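Local coordinates for pirin family protein (Acinetobacter baumannii, PDB 6D0P) that is named a quercetin 2,3-dioxygenase of the pirin family and probably oxidises flavonol-type substrates with a metal held in its N-terminal cupin domain, at residues F23-L28 / L43-A48; R67-V72 / Q127-L132. One frame throughout, in Å; residues are numbered along the deposited sequence.

How the interactions relate
Interactions 1 and 2 lie in one antiparallel sheet of the N-terminal pirin cupin domain, their centres about 15 Å apart. Strand 23-30 pairs with 41-52, strand 41-52 with 121-131, and 121-131 with 69-75, so the four segments are consecutive neighbours across the sheet. Between the two contacts the backbone of 43-48 meets that of 127-132, with L43 O 2.9 Å from W129 N and D45 N 2.9 Å from Q127 O, both probable hydrogen bonds. Along the chain, interaction 1 closes before interaction 2 opens. Interaction 2 borders the manganese site of H64, H66, H108 and E110, while interaction 1 continues the same wall further from the metal.

Interaction 1: F23-L28 / L43-A48; sequences FPVYNL and LLDYAA
Y26 and Y46 form an antiparallel hydrogen-bonded pair: Y26 N donates to Y46 O over 2.9 Å, and Y46 N returns the bond to Y26 O at 2.8 Å. L28 N adds a third, to L44 O at 2.7 Å. CA-H groups also approach carbonyl oxygens, among them A47 CA, 3.3 Å from P24 O, and V25 CA at Y46 O. Toward the other end water 1 donates to both P24 O and A48 O, bridging the strands.

N27 and D45 form a non-hydrogen-bonded backbone pair, but their side chains bond to each other. N27 holds CG anti to its backbone N (chi1 177°), which brings ND2 across to D45 OD1 at 2.9 Å; the bond is nearly straight and lies in the amide plane, although amide and carboxylate planes stand 84° apart. R33 takes the other end of the amide, at OD1, and ND2 also donates to F29 O, so several bonds fix its rotation.

These strands, 23-30 and 41-52, are neighbours in a sheet of the N-terminal cupin domain; strand 17-19 follows on one side and strand 121-131 on the other.

Apolar contacts occupy both faces. Beside D45, V25 sets CG1 against A47 CB at 3.9 Å and CG2 near the carboxylate carbon. With Y26 and Y46, L28 CD1 reaches L44 CD2 at 3.8 Å and lies alongside Y46 CB. The Y26 ring turns an edge to Y46 O, while its CE1 touches A48 CB at 3.8 Å; K226 makes a cation-pi contact with this ring. The Y46 hydroxyl bonds E124.

Interaction 2: R67-V72 / Q127-L132; sequences RGFETV and QLWVNL
The sheet of the N-terminal cupin domain that borders the manganese site includes strands 69-75 and 121-131, and interaction 2 pairs them antiparallel. E70 and V130 form one hydrogen-bonded pair, with E70 N 2.8 Å from V130 O and the bond returned from V130 N to E70 O. V72 and L128 form the next; V72 N reaches L128 O at 2.7 Å.

Between these pairs T71 faces W129, and F69 joins them on the same face. With CG placed between its backbone N and carbonyl carbon (chi1 60°), F69 carries its ring to the indole. The F69 ring and the six-membered ring of W129 have centroids 4.6 Å apart and planes 31° apart, an oblique overlap in which F69 CE2 sits over one face of the indole, offset toward the rim and 3.4 Å from W129 CD2. T71 lies alongside W129, and its CG2 makes a CH-pi contact over the five-membered ring, 4.0 Å from the centroid. The indole NE1 donates to Q127 OE1 at 3.0 Å, with the acceptor in the ring plane.

On the other face V72 CG2 meets V130 CG2 at 4.1 Å. Just past the strand pairing, the L132 side chain crosses that of E70 at about a right angle, with L132 CD2 3.8 Å from E70 CG. The E70 carboxylate is bound by T101 and W99. N131 OD1 accepts the N-H of the next residue, L132, and is also held by K137.

Q127 NE2 donates to E110, a manganese ligand, as well as to T73. With its OE1 taking the indole N-H, the amide is held at both ends, so W129 steadies Q127, a second-shell residue beside the metal, which is consistent with Q127 positioning the E110 carboxylate at the manganese.

Interaction 1: F23-L28 / L43-A48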
ATOM      1  N   PHE A  23     -13.544  -0.218   7.388  1.00 15.75           N
ATOM      2  CA  PHE A  23     -12.126   0.181   7.307  1.00 15.76           C
ATOM      3  C   PHE A  23     -11.901   1.542   7.976  1.00 15.52           C
ATOM      4  O   PHE A  23     -12.054   2.554   7.338  1.00 15.24           O
ATOM      5  CB  PHE A  23     -11.652   0.212   5.851  1.00 16.89           C
ATOM      6  CG  PHE A  23     -11.838  -1.096   5.125  1.00 18.77           C
ATOM      7  CD1 PHE A  23     -10.906  -2.111   5.227  1.00 22.05           C
ATOM      8  CD2 PHE A  23     -12.955  -1.314   4.343  1.00 19.88           C
ATOM      9  CE1 PHE A  23     -11.092  -3.317   4.561  1.00 23.31           C
ATOM     10  CE2 PHE A  23     -13.144  -2.518   3.684  1.00 21.84           C
ATOM     11  CZ  PHE A  23     -12.219  -3.525   3.806  1.00 22.40           C
ATOM     12  N   PRO A  24     -11.529   1.544   9.259  1.00 14.60           N
ATOM     13  CA  PRO A  24     -11.219   2.761   9.998  1.00 14.78           C
ATOM     14  C   PRO A  24      -9.749   3.072   9.730  1.00 14.66           C
ATOM     15  O   PRO A  24      -8.890   2.426  10.316  1.00 15.17           O
ATOM     16  CB  PRO A  24     -11.500   2.404  11.452  1.00 15.14           C
ATOM     17  CG  PRO A  24     -11.211   0.934  11.544  1.00 15.23           C
ATOM     18  CD  PRO A  24     -11.459   0.369  10.150  1.00 15.10           C
ATOM     19  N   VAL A  25      -9.490   4.031   8.845  1.00 14.10           N
ATOM     20  CA  VAL A  25      -8.135   4.252   8.361  1.00 14.23           C
ATOM     21  C   VAL A  25      -7.617   5.663   8.667  1.00 14.18           C
ATOM     22  O   VAL A  25      -8.360   6.628   8.820  1.00 14.65           O
ATOM     23  CB  VAL A  25      -8.068   4.003   6.843  1.00 14.84           C
ATOM     24  CG1 VAL A  25      -8.369   2.554   6.486  1.00 15.53           C
ATOM     25  CG2 VAL A  25      -8.997   4.939   6.080  1.00 15.83           C
ATOM     26  N   TYR A  26      -6.289   5.743   8.669  1.00 13.85           N
ATOM     27  CA  TYR A  26      -5.536   6.976   8.743  1.00 13.72           C
ATOM     28  C   TYR A  26      -4.846   7.098   7.386  1.00 13.36           C
ATOM     29  O   TYR A  26      -4.048   6.202   7.013  1.00 12.98           O
ATOM     30  CB  TYR A  26      -4.484   6.927   9.855  1.00 14.56           C
ATOM     31  CG  TYR A  26      -5.061   6.746  11.233  1.00 16.00           C
ATOM     32  CD1 TYR A  26      -5.404   5.489  11.715  1.00 17.21           C
ATOM     33  CD2 TYR A  26      -5.358   7.844  12.017  1.00 17.28           C
ATOM     34  CE1 TYR A  26      -5.976   5.325  12.972  1.00 17.40           C
ATOM     35  CE2 TYR A  26      -5.943   7.702  13.264  1.00 18.27           C
ATOM     36  CZ  TYR A  26      -6.223   6.444  13.757  1.00 18.75           C
ATOM     37  OH  TYR A  26      -6.794   6.337  14.990  1.00 19.79           O
ATOM     38  N   ASN A  27      -5.225   8.100   6.624  1.00 13.90           N
ATOM     39  CA  ASN A  27      -4.596   8.341   5.347  1.00 14.41           C
ATOM     40  C   ASN A  27      -3.203   8.885   5.637  1.00 14.67           C
ATOM     41  O   ASN A  27      -3.104   9.951   6.231  1.00 15.13           O
ATOM     42  CB  ASN A  27      -5.356   9.349   4.487  1.00 15.37           C
ATOM     43  CG  ASN A  27      -4.619   9.607   3.195  1.00 17.25           C
ATOM     44  OD1 ASN A  27      -4.035  10.670   3.014  1.00 19.21           O
ATOM     45  ND2 ASN A  27      -4.533   8.595   2.357  1.00 17.30           N
ATOM     46  N   LEU A  28      -2.169   8.172   5.248  1.00 14.38           N
ATOM     47  CA  LEU A  28      -0.793   8.628   5.551  1.00 15.64           C
ATOM     48  C   LEU A  28      -0.227   9.454   4.393  1.00 17.09           C
ATOM     49  O   LEU A  28       0.642  10.302   4.618  1.00 16.88           O
ATOM     50  CB  LEU A  28       0.072   7.428   5.902  1.00 16.08           C
ATOM     51  CG  LEU A  28      -0.448   6.607   7.077  1.00 17.34           C
ATOM     52  CD1 LEU A  28       0.586   5.584   7.504  1.00 19.34           C
ATOM     53  CD2 LEU A  28      -0.833   7.511   8.240  1.00 18.56           C
ATOM     54  N   LEU A  43      -1.338   6.626  -2.898  1.00 14.14           N
ATOM     55  CA  LEU A  43      -2.140   6.710  -1.687  1.00 15.33           C
ATOM     56  C   LEU A  43      -1.757   5.594  -0.722  1.00 14.75           C
ATOM     57  O   LEU A  43      -1.472   4.487  -1.142  1.00 13.54           O
ATOM     58  CB  LEU A  43      -3.608   6.562  -2.085  1.00 18.36           C
ATOM     59  CG  LEU A  43      -4.610   6.760  -0.957  1.00 21.41           C
ATOM     60  CD1 LEU A  43      -5.512   7.944  -1.236  1.00 25.98           C
ATOM     61  CD2 LEU A  43      -5.390   5.504  -0.707  1.00 24.34           C
ATOM     62  N   LEU A  44      -1.797   5.903   0.567  1.00 14.55           N
ATOM     63  CA  LEU A  44      -1.592   4.887   1.613  1.00 15.53           C
ATOM     64  C   LEU A  44      -2.590   5.160   2.734  1.00 15.16           C
ATOM     65  O   LEU A  44      -2.600   6.269   3.347  1.00 14.40           O
ATOM     66  CB  LEU A  44      -0.153   4.891   2.148  1.00 17.22           C
ATOM     67  CG  LEU A  44       0.231   3.674   2.997  1.00 20.01           C
ATOM     68  CD1 LEU A  44       1.739   3.598   3.204  1.00 24.03           C
ATOM     69  CD2 LEU A  44      -0.466   3.677   4.350  1.00 20.53           C
ATOM     70  N   ASP A  45      -3.444   4.168   2.952  1.00 15.21           N
ATOM     71  CA  ASP A  45      -4.422   4.181   4.042  1.00 15.66           C
ATOM     72  C   ASP A  45      -4.041   3.081   5.034  1.00 14.35           C
ATOM     73  O   ASP A  45      -3.878   1.910   4.645  1.00 14.95           O
ATOM     74  CB  ASP A  45      -5.844   3.924   3.561  1.00 17.11           C
ATOM     75  CG  ASP A  45      -6.552   5.134   2.983  1.00 20.51           C
ATOM     76  OD1 ASP A  45      -6.074   6.272   3.215  1.00 22.11           O
ATOM     77  OD2 ASP A  45      -7.615   4.915   2.334  1.00 23.45           O
ATOM     78  N   TYR A  46      -3.923   3.448   6.297  1.00 13.65           N
ATOM     79  CA  TYR A  46      -3.566   2.469   7.319  1.00 13.86           C
ATOM     80  C   TYR A  46      -4.715   2.247   8.298  1.00 13.51           C
ATOM     81  O   TYR A  46      -5.095   3.157   9.041  1.00 13.21           O
ATOM     82  CB  TYR A  46      -2.312   2.927   8.065  1.00 13.98           C
ATOM     83  CG  TYR A  46      -1.935   2.115   9.276  1.00 14.62           C
ATOM     84  CD1 TYR A  46      -1.928   0.735   9.248  1.00 15.86           C
ATOM     85  CD2 TYR A  46      -1.509   2.729  10.440  1.00 15.94           C
ATOM     86  CE1 TYR A  46      -1.542  -0.018  10.353  1.00 16.37           C
ATOM     87  CE2 TYR A  46      -1.116   1.991  11.550  1.00 17.11           C
ATOM     88  CZ  TYR A  46      -1.143   0.612  11.514  1.00 16.52           C
ATOM     89  OH  TYR A  46      -0.766  -0.126  12.611  1.00 16.92           O
ATOM     90  N   ALA A  47      -5.264   1.041   8.308  1.00 14.74           N
ATOM     91  CA  ALA A  47      -6.237   0.686   9.334  1.00 14.89           C
ATOM     92  C   ALA A  47      -5.448   0.200  10.551  1.00 16.12           C
ATOM     93  O   ALA A  47      -5.009  -0.959  10.581  1.00 17.26           O
ATOM     94  CB  ALA A  47      -7.180  -0.370   8.836  1.00 16.17           C
ATOM     95  N   ALA A  48      -5.185   1.096  11.488  1.00 14.49           N
ATOM     96  CA  ALA A  48      -4.525   0.722  12.724  1.00 15.82           C
ATOM     97  C   ALA A  48      -5.433  -0.250  13.487  1.00 16.31           C
ATOM     98  O   ALA A  48      -6.643  -0.250  13.254  1.00 16.36           O
ATOM     99  CB  ALA A  48      -4.225   1.955  13.529  1.00 16.75           C
TER
HETATM  100  O   HOH W   1      -7.974   2.171  12.826  1.00 15.86           O

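Interaction 2: R67-V72 / Q127-L132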
ATOM      1  N   ARG A  67      -9.961   2.488 -11.993  1.00 14.77           N
ATOM      2  CA  ARG A  67      -9.354   2.416 -13.296  1.00 14.62           C
ATOM      3  C   ARG A  67      -8.030   3.174 -13.266  1.00 14.77           C
ATOM      4  O   ARG A  67      -7.957   4.270 -12.684  1.00 15.36           O
ATOM      5  CB  ARG A  67     -10.264   3.006 -14.382  1.00 15.37           C
ATOM      6  CG  ARG A  67      -9.587   3.169 -15.743  1.00 16.58           C
ATOM      7  CD  ARG A  67     -10.478   3.786 -16.819  1.00 16.96           C
ATOM      8  NE  ARG A  67     -11.493   2.846 -17.289  1.00 17.59           N
ATOM      9  CZ  ARG A  67     -12.400   3.124 -18.220  1.00 19.05           C
ATOM     10  NH1 ARG A  67     -12.471   4.347 -18.741  1.00 19.39           N
ATOM     11  NH2 ARG A  67     -13.223   2.175 -18.633  1.00 18.95           N
ATOM     12  N   GLY A  68      -7.006   2.576 -13.891  1.00 14.82           N
ATOM     13  CA  GLY A  68      -5.752   3.265 -14.159  1.00 14.80           C
ATOM     14  C   GLY A  68      -4.586   2.969 -13.225  1.00 14.45           C
ATOM     15  O   GLY A  68      -3.484   3.475 -13.467  1.00 15.19           O
ATOM     16  N   PHE A  69      -4.780   2.183 -12.193  1.00 13.68           N
ATOM     17  CA  PHE A  69      -3.716   1.986 -11.226  1.00 14.11           C
ATOM     18  C   PHE A  69      -3.903   0.636 -10.542  1.00 13.61           C
ATOM     19  O   PHE A  69      -4.749  -0.183 -10.963  1.00 14.54           O
ATOM     20  CB  PHE A  69      -3.704   3.165 -10.240  1.00 13.87           C
ATOM     21  CG  PHE A  69      -4.983   3.308  -9.476  1.00 13.53           C
ATOM     22  CD1 PHE A  69      -6.077   3.943 -10.039  1.00 14.86           C
ATOM     23  CD2 PHE A  69      -5.096   2.803  -8.197  1.00 14.06           C
ATOM     24  CE1 PHE A  69      -7.262   4.068  -9.331  1.00 15.21           C
ATOM     25  CE2 PHE A  69      -6.287   2.927  -7.495  1.00 14.75           C
ATOM     26  CZ  PHE A  69      -7.364   3.547  -8.066  1.00 15.03           C
ATOM     27  N   GLU A  70      -3.075   0.387  -9.533  1.00 13.64           N
ATOM     28  CA  GLU A  70      -3.109  -0.862  -8.796  1.00 13.60           C
ATOM     29  C   GLU A  70      -3.410  -0.596  -7.323  1.00 12.97           C
ATOM     30  O   GLU A  70      -3.034   0.457  -6.803  1.00 12.25           O
ATOM     31  CB  GLU A  70      -1.765  -1.579  -8.879  1.00 14.55           C
ATOM     32  CG  GLU A  70      -1.228  -1.700 -10.282  1.00 15.92           C
ATOM     33  CD  GLU A  70      -0.029  -2.624 -10.401  1.00 17.33           C
ATOM     34  OE1 GLU A  70       1.064  -2.251  -9.902  1.00 17.46           O
ATOM     35  OE2 GLU A  70      -0.205  -3.728 -10.945  1.00 19.08           O
ATOM     36  N   THR A  71      -4.106  -1.533  -6.667  1.00 13.67           N
ATOM     37  CA  THR A  71      -4.338  -1.444  -5.222  1.00 14.66           C
ATOM     38  C   THR A  71      -3.666  -2.645  -4.580  1.00 14.77           C
ATOM     39  O   THR A  71      -3.788  -3.797  -5.063  1.00 15.95           O
ATOM     40  CB  THR A  71      -5.822  -1.342  -4.815  1.00 16.48           C
ATOM     41  OG1 THR A  71      -6.491  -2.564  -5.138  1.00 21.71           O
ATOM     42  CG2 THR A  71      -6.526  -0.190  -5.498  1.00 17.31           C
ATOM     43  N   VAL A  72      -2.918  -2.381  -3.526  1.00 13.07           N
ATOM     44  CA  VAL A  72      -2.215  -3.422  -2.817  1.00 13.85           C
ATOM     45  C   VAL A  72      -2.798  -3.487  -1.414  1.00 14.26           C
ATOM     46  O   VAL A  72      -2.735  -2.490  -0.677  1.00 13.76           O
ATOM     47  CB  VAL A  72      -0.705  -3.164  -2.772  1.00 14.68           C
ATOM     48  CG1 VAL A  72       0.029  -4.315  -2.103  1.00 15.61           C
ATOM     49  CG2 VAL A  72      -0.142  -2.884  -4.161  1.00 15.69           C
ATOM     50  N   GLN A 127      -3.732  -0.392   2.836  1.00 13.77           N
ATOM     51  CA  GLN A 127      -4.047  -0.357   1.405  1.00 15.54           C
ATOM     52  C   GLN A 127      -3.190   0.739   0.758  1.00 14.33           C
ATOM     53  O   GLN A 127      -3.192   1.910   1.188  1.00 13.98           O
ATOM     54  CB  GLN A 127      -5.533  -0.189   1.063  1.00 18.75           C
ATOM     55  CG  GLN A 127      -5.756  -0.233  -0.462  1.00 23.46           C
ATOM     56  CD  GLN A 127      -7.184  -0.441  -0.919  1.00 28.62           C
ATOM     57  OE1 GLN A 127      -7.809   0.469  -1.487  1.00 28.34           O
ATOM     58  NE2 GLN A 127      -7.718  -1.639  -0.663  1.00 28.53           N
ATOM     59  N   LEU A 128      -2.417   0.320  -0.237  1.00 12.58           N
ATOM     60  CA  LEU A 128      -1.517   1.164  -0.981  1.00 13.19           C
ATOM     61  C   LEU A 128      -1.955   1.213  -2.448  1.00 13.79           C
ATOM     62  O   LEU A 128      -2.180   0.159  -3.073  1.00 14.88           O
ATOM     63  CB  LEU A 128      -0.113   0.557  -0.866  1.00 14.47           C
ATOM     64  CG  LEU A 128       0.971   1.166  -1.756  1.00 15.51           C
ATOM     65  CD1 LEU A 128       1.373   2.529  -1.243  1.00 15.61           C
ATOM     66  CD2 LEU A 128       2.201   0.275  -1.805  1.00 16.83           C
ATOM     67  N   TRP A 129      -2.094   2.400  -3.002  1.00 12.42           N
ATOM     68  CA  TRP A 129      -2.361   2.544  -4.414  1.00 12.85           C
ATOM     69  C   TRP A 129      -1.032   2.845  -5.117  1.00 12.94           C
ATOM     70  O   TRP A 129      -0.302   3.728  -4.668  1.00 12.28           O
ATOM     71  CB  TRP A 129      -3.342   3.669  -4.666  1.00 13.24           C
ATOM     72  CG  TRP A 129      -4.736   3.448  -4.175  1.00 14.62           C
ATOM     73  CD1 TRP A 129      -5.208   2.468  -3.343  1.00 15.72           C
ATOM     74  CD2 TRP A 129      -5.841   4.326  -4.430  1.00 15.87           C
ATOM     75  NE1 TRP A 129      -6.548   2.643  -3.132  1.00 16.18           N
ATOM     76  CE2 TRP A 129      -6.965   3.775  -3.782  1.00 16.32           C
ATOM     77  CE3 TRP A 129      -6.003   5.478  -5.209  1.00 16.96           C
ATOM     78  CZ2 TRP A 129      -8.221   4.374  -3.854  1.00 17.60           C
ATOM     79  CZ3 TRP A 129      -7.249   6.063  -5.292  1.00 17.90           C
ATOM     80  CH2 TRP A 129      -8.336   5.528  -4.605  1.00 17.92           C
ATOM     81  N   VAL A 130      -0.766   2.137  -6.192  1.00 11.66           N
ATOM     82  CA  VAL A 130       0.429   2.290  -7.006  1.00 12.57           C
ATOM     83  C   VAL A 130       0.007   2.688  -8.419  1.00 12.89           C
ATOM     84  O   VAL A 130      -0.836   2.014  -9.061  1.00 13.58           O
ATOM     85  CB  VAL A 130       1.260   1.002  -7.038  1.00 13.26           C
ATOM     86  CG1 VAL A 130       2.541   1.174  -7.841  1.00 15.29           C
ATOM     87  CG2 VAL A 130       1.574   0.508  -5.632  1.00 13.39           C
ATOM     88  N   ASN A 131       0.651   3.714  -8.942  1.00 12.35           N
ATOM     89  CA  ASN A 131       0.319   4.210 -10.255  1.00 12.80           C
ATOM     90  C   ASN A 131       0.946   3.322 -11.331  1.00 12.84           C
ATOM     91  O   ASN A 131       1.908   2.617 -11.098  1.00 13.77           O
ATOM     92  CB  ASN A 131       0.764   5.665 -10.434  1.00 13.39           C
ATOM     93  CG  ASN A 131      -0.088   6.442 -11.424  1.00 14.24           C
ATOM     94  OD1 ASN A 131      -1.005   5.889 -12.047  1.00 13.83           O
ATOM     95  ND2 ASN A 131       0.174   7.749 -11.540  1.00 13.68           N
ATOM     96  N   LEU A 132       0.335   3.352 -12.498  1.00 13.52           N
ATOM     97  CA  LEU A 132       0.852   2.676 -13.684  1.00 13.61           C
ATOM     98  C   LEU A 132       1.403   3.687 -14.700  1.00 14.36           C
ATOM     99  O   LEU A 132       0.866   4.796 -14.861  1.00 14.00           O
ATOM    100  CB  LEU A 132      -0.298   1.888 -14.317  1.00 14.15           C
ATOM    101  CG  LEU A 132      -0.778   0.669 -13.525  1.00 14.12           C
ATOM    102  CD1 LEU A 132      -2.093   0.140 -14.070  1.00 14.86           C
ATOM    103  CD2 LEU A 132       0.284  -0.406 -13.532  1.00 14.61           C
TER